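Local coordinates for mandelate racemase/muconate lactonizing enzyme-like protein (Rubrobacter xylanophilus DSM 9941, PDB 3CYJ), which is an enolase-superfamily protein of the mandelate racemase/muconate lactonizing enzyme-like type that binds a sodium ion in the model, at residues A[31-36]-A[321-326]. Residues are numbered along the deposited sequence; the frame is centred on the assembly and turned at random.
Sequences WDSTTM and DHARVE
The indole of Trp31 reaches across to the helix and gives its N-H to Asp321, with NE1 2.7 Å from OD2 and the bond close to straight at 166°. The oxygen lies at the ring edge, near the indole plane, while the carboxylate itself is turned 60° against the ring. With CG set between its backbone N and carbonyl carbon (chi1 64°), Trp31 directs the indole toward the helix, its side chain about 9 Å from the bound sodium ion at nearest atoms. The other carboxylate oxygen, OD1, lies close to Glu24, so the indole N-H probably eases a crowding of negative charge. Past the corner at Asp32, on strand 33-43, Thr34 lays OG1 against CB of Asp321 at 3.9 Å and turns CB to the CG2 methyl of Val325. The other branch of Val325 is used as well: CG1 meets CE of Met36 at 3.6 Å, the two side chains running past each other in opposite directions. Tyr53 also packs on Thr34, Met36 and Val325, and stacks on the ring of His322. Thr34 and Met36, alternate residues of strand 33-43, thus rest on helix 320-329, which follows barrel strand 313-319. This is the interface between the N-terminal capping domain and the TIM-type barrel of the enolase superfamily.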
ATOM      1  N   TRP A  31     -14.981  35.531  17.624  1.00 41.93           N
ATOM      2  CA  TRP A  31     -15.963  35.376  18.669  1.00 42.47           C
ATOM      3  C   TRP A  31     -15.716  36.428  19.731  1.00 42.39           C
ATOM      4  O   TRP A  31     -14.646  36.993  19.790  1.00 42.08           O
ATOM      5  CB  TRP A  31     -15.966  33.929  19.265  1.00 41.60           C
ATOM      6  CG  TRP A  31     -14.688  33.545  19.971  1.00 41.43           C
ATOM      7  CD1 TRP A  31     -14.488  33.484  21.334  1.00 41.77           C
ATOM      8  CD2 TRP A  31     -13.432  33.166  19.364  1.00 39.33           C
ATOM      9  NE1 TRP A  31     -13.195  33.083  21.599  1.00 36.99           N
ATOM     10  CE2 TRP A  31     -12.521  32.895  20.420  1.00 37.45           C
ATOM     11  CE3 TRP A  31     -13.000  33.004  18.035  1.00 39.33           C
ATOM     12  CZ2 TRP A  31     -11.177  32.492  20.192  1.00 36.82           C
ATOM     13  CZ3 TRP A  31     -11.667  32.606  17.800  1.00 41.42           C
ATOM     14  CH2 TRP A  31     -10.771  32.355  18.891  1.00 37.34           C
ATOM     15  N   ASP A  32     -16.704  36.685  20.584  1.00 43.65           N
ATOM     16  CA  ASP A  32     -16.557  37.698  21.617  1.00 45.15           C
ATOM     17  C   ASP A  32     -17.244  37.246  22.893  1.00 44.40           C
ATOM     18  O   ASP A  32     -17.593  38.052  23.756  1.00 44.05           O
ATOM     19  CB  ASP A  32     -17.042  39.100  21.128  1.00 46.11           C
ATOM     20  CG  ASP A  32     -18.595  39.183  20.957  1.00 52.36           C
ATOM     21  OD1 ASP A  32     -19.309  38.161  21.164  1.00 51.51           O
ATOM     22  OD2 ASP A  32     -19.106  40.298  20.623  1.00 58.24           O
ATOM     23  N   SER A  33     -17.414  35.936  23.023  1.00 44.30           N
ATOM     24  CA  SER A  33     -17.972  35.339  24.251  1.00 44.21           C
ATOM     25  C   SER A  33     -17.839  33.819  24.285  1.00 44.10           C
ATOM     26  O   SER A  33     -17.544  33.198  23.282  1.00 44.26           O
ATOM     27  CB  SER A  33     -19.456  35.705  24.435  1.00 44.20           C
ATOM     28  OG  SER A  33     -20.263  35.031  23.510  1.00 40.69           O
ATOM     29  N   THR A  34     -18.103  33.242  25.445  1.00 44.00           N
ATOM     30  CA  THR A  34     -18.016  31.792  25.671  1.00 43.86           C
ATOM     31  C   THR A  34     -19.254  31.308  26.381  1.00 42.81           C
ATOM     32  O   THR A  34     -19.683  31.927  27.337  1.00 42.96           O
ATOM     33  CB  THR A  34     -16.840  31.442  26.637  1.00 44.04           C
ATOM     34  OG1 THR A  34     -15.624  31.975  26.120  1.00 43.30           O
ATOM     35  CG2 THR A  34     -16.701  29.914  26.840  1.00 44.71           C
ATOM     36  N   THR A  35     -19.793  30.174  25.948  1.00 41.83           N
ATOM     37  CA  THR A  35     -20.896  29.561  26.642  1.00 40.58           C
ATOM     38  C   THR A  35     -20.462  28.232  27.292  1.00 40.33           C
ATOM     39  O   THR A  35     -19.995  27.327  26.605  1.00 40.43           O
ATOM     40  CB  THR A  35     -22.086  29.355  25.708  1.00 39.89           C
ATOM     41  OG1 THR A  35     -22.523  30.634  25.224  1.00 41.38           O
ATOM     42  CG2 THR A  35     -23.195  28.694  26.442  1.00 39.51           C
ATOM     43  N   MET A  36     -20.600  28.155  28.620  1.00 39.32           N
ATOM     44  CA  MET A  36     -20.434  26.950  29.358  1.00 39.34           C
ATOM     45  C   MET A  36     -21.765  26.284  29.666  1.00 39.35           C
ATOM     46  O   MET A  36     -22.692  26.918  30.166  1.00 40.29           O
ATOM     47  CB  MET A  36     -19.656  27.220  30.656  1.00 39.38           C
ATOM     48  CG  MET A  36     -19.322  25.958  31.455  1.00 38.40           C
ATOM     49  SD  MET A  36     -18.864  26.314  33.221  1.00 37.90           S
ATOM     50  CE  MET A  36     -17.266  26.924  32.961  1.00 32.55           C
ATOM     51  N   ASP A 321      -9.495  31.879  27.286  1.00 41.56           N
ATOM     52  CA  ASP A 321     -10.957  32.007  27.482  1.00 39.96           C
ATOM     53  C   ASP A 321     -11.451  31.192  28.658  1.00 40.55           C
ATOM     54  O   ASP A 321     -12.288  31.648  29.450  1.00 39.50           O
ATOM     55  CB  ASP A 321     -11.744  31.586  26.261  1.00 38.88           C
ATOM     56  CG  ASP A 321     -11.457  32.441  25.033  1.00 39.75           C
ATOM     57  OD1 ASP A 321     -10.512  33.238  25.039  1.00 42.69           O
ATOM     58  OD2 ASP A 321     -12.174  32.320  24.014  1.00 41.95           O
ATOM     59  N   HIS A 322     -10.930  29.968  28.764  1.00 40.99           N
ATOM     60  CA  HIS A 322     -11.491  28.982  29.653  1.00 40.37           C
ATOM     61  C   HIS A 322     -10.991  29.125  31.040  1.00 40.84           C
ATOM     62  O   HIS A 322     -11.793  29.039  31.983  1.00 41.66           O
ATOM     63  CB  HIS A 322     -11.228  27.569  29.139  1.00 39.97           C
ATOM     64  CG  HIS A 322     -11.961  27.274  27.881  1.00 41.54           C
ATOM     65  ND1 HIS A 322     -11.806  26.096  27.183  1.00 42.32           N
ATOM     66  CD2 HIS A 322     -12.852  28.025  27.180  1.00 40.52           C
ATOM     67  CE1 HIS A 322     -12.581  26.123  26.113  1.00 42.26           C
ATOM     68  NE2 HIS A 322     -13.224  27.285  26.088  1.00 42.13           N
ATOM     69  N   ALA A 323      -9.678  29.266  31.188  1.00 40.80           N
ATOM     70  CA  ALA A 323      -9.090  29.614  32.473  1.00 42.44           C
ATOM     71  C   ALA A 323      -9.873  30.792  33.111  1.00 43.11           C
ATOM     72  O   ALA A 323     -10.360  30.706  34.242  1.00 43.84           O
ATOM     73  CB  ALA A 323      -7.625  29.977  32.300  1.00 41.05           C
ATOM     74  N   ARG A 324     -10.039  31.857  32.352  1.00 44.17           N
ATOM     75  CA  ARG A 324     -10.747  33.051  32.836  1.00 45.26           C
ATOM     76  C   ARG A 324     -12.203  32.767  33.230  1.00 44.60           C
ATOM     77  O   ARG A 324     -12.630  33.115  34.310  1.00 45.41           O
ATOM     78  CB  ARG A 324     -10.670  34.149  31.775  1.00 45.62           C
ATOM     79  CG  ARG A 324     -11.496  35.407  32.047  1.00 48.38           C
ATOM     80  CD  ARG A 324     -11.254  36.422  30.888  1.00 50.70           C
ATOM     81  NE  ARG A 324     -11.987  37.657  31.114  1.00 50.17           N
ATOM     82  CZ  ARG A 324     -13.229  37.879  30.706  1.00 51.77           C
ATOM     83  NH1 ARG A 324     -13.879  36.963  29.992  1.00 48.05           N
ATOM     84  NH2 ARG A 324     -13.820  39.029  31.014  1.00 49.67           N
ATOM     85  N   VAL A 325     -12.971  32.114  32.366  1.00 44.11           N
ATOM     86  CA  VAL A 325     -14.355  31.726  32.701  1.00 42.59           C
ATOM     87  C   VAL A 325     -14.422  30.790  33.921  1.00 43.11           C
ATOM     88  O   VAL A 325     -15.359  30.850  34.700  1.00 42.22           O
ATOM     89  CB  VAL A 325     -15.044  31.070  31.462  1.00 42.77           C
ATOM     90  CG1 VAL A 325     -16.293  30.206  31.832  1.00 40.96           C
ATOM     91  CG2 VAL A 325     -15.387  32.123  30.419  1.00 43.17           C
ATOM     92  N   GLU A 326     -13.451  29.885  34.057  1.00 44.01           N
ATOM     93  CA  GLU A 326     -13.450  28.958  35.180  1.00 45.11           C
ATOM     94  C   GLU A 326     -13.168  29.689  36.528  1.00 45.58           C
ATOM     95  O   GLU A 326     -13.823  29.392  37.500  1.00 44.58           O
ATOM     96  CB  GLU A 326     -12.523  27.755  34.908  1.00 44.61           C
ATOM     97  CG  GLU A 326     -13.132  26.752  33.914  1.00 47.52           C
ATOM     98  CD  GLU A 326     -12.109  25.980  33.014  1.00 48.35           C
ATOM     99  OE1 GLU A 326     -10.912  25.884  33.354  1.00 45.23           O
ATOM    100  OE2 GLU A 326     -12.531  25.439  31.963  1.00 50.76           O
TER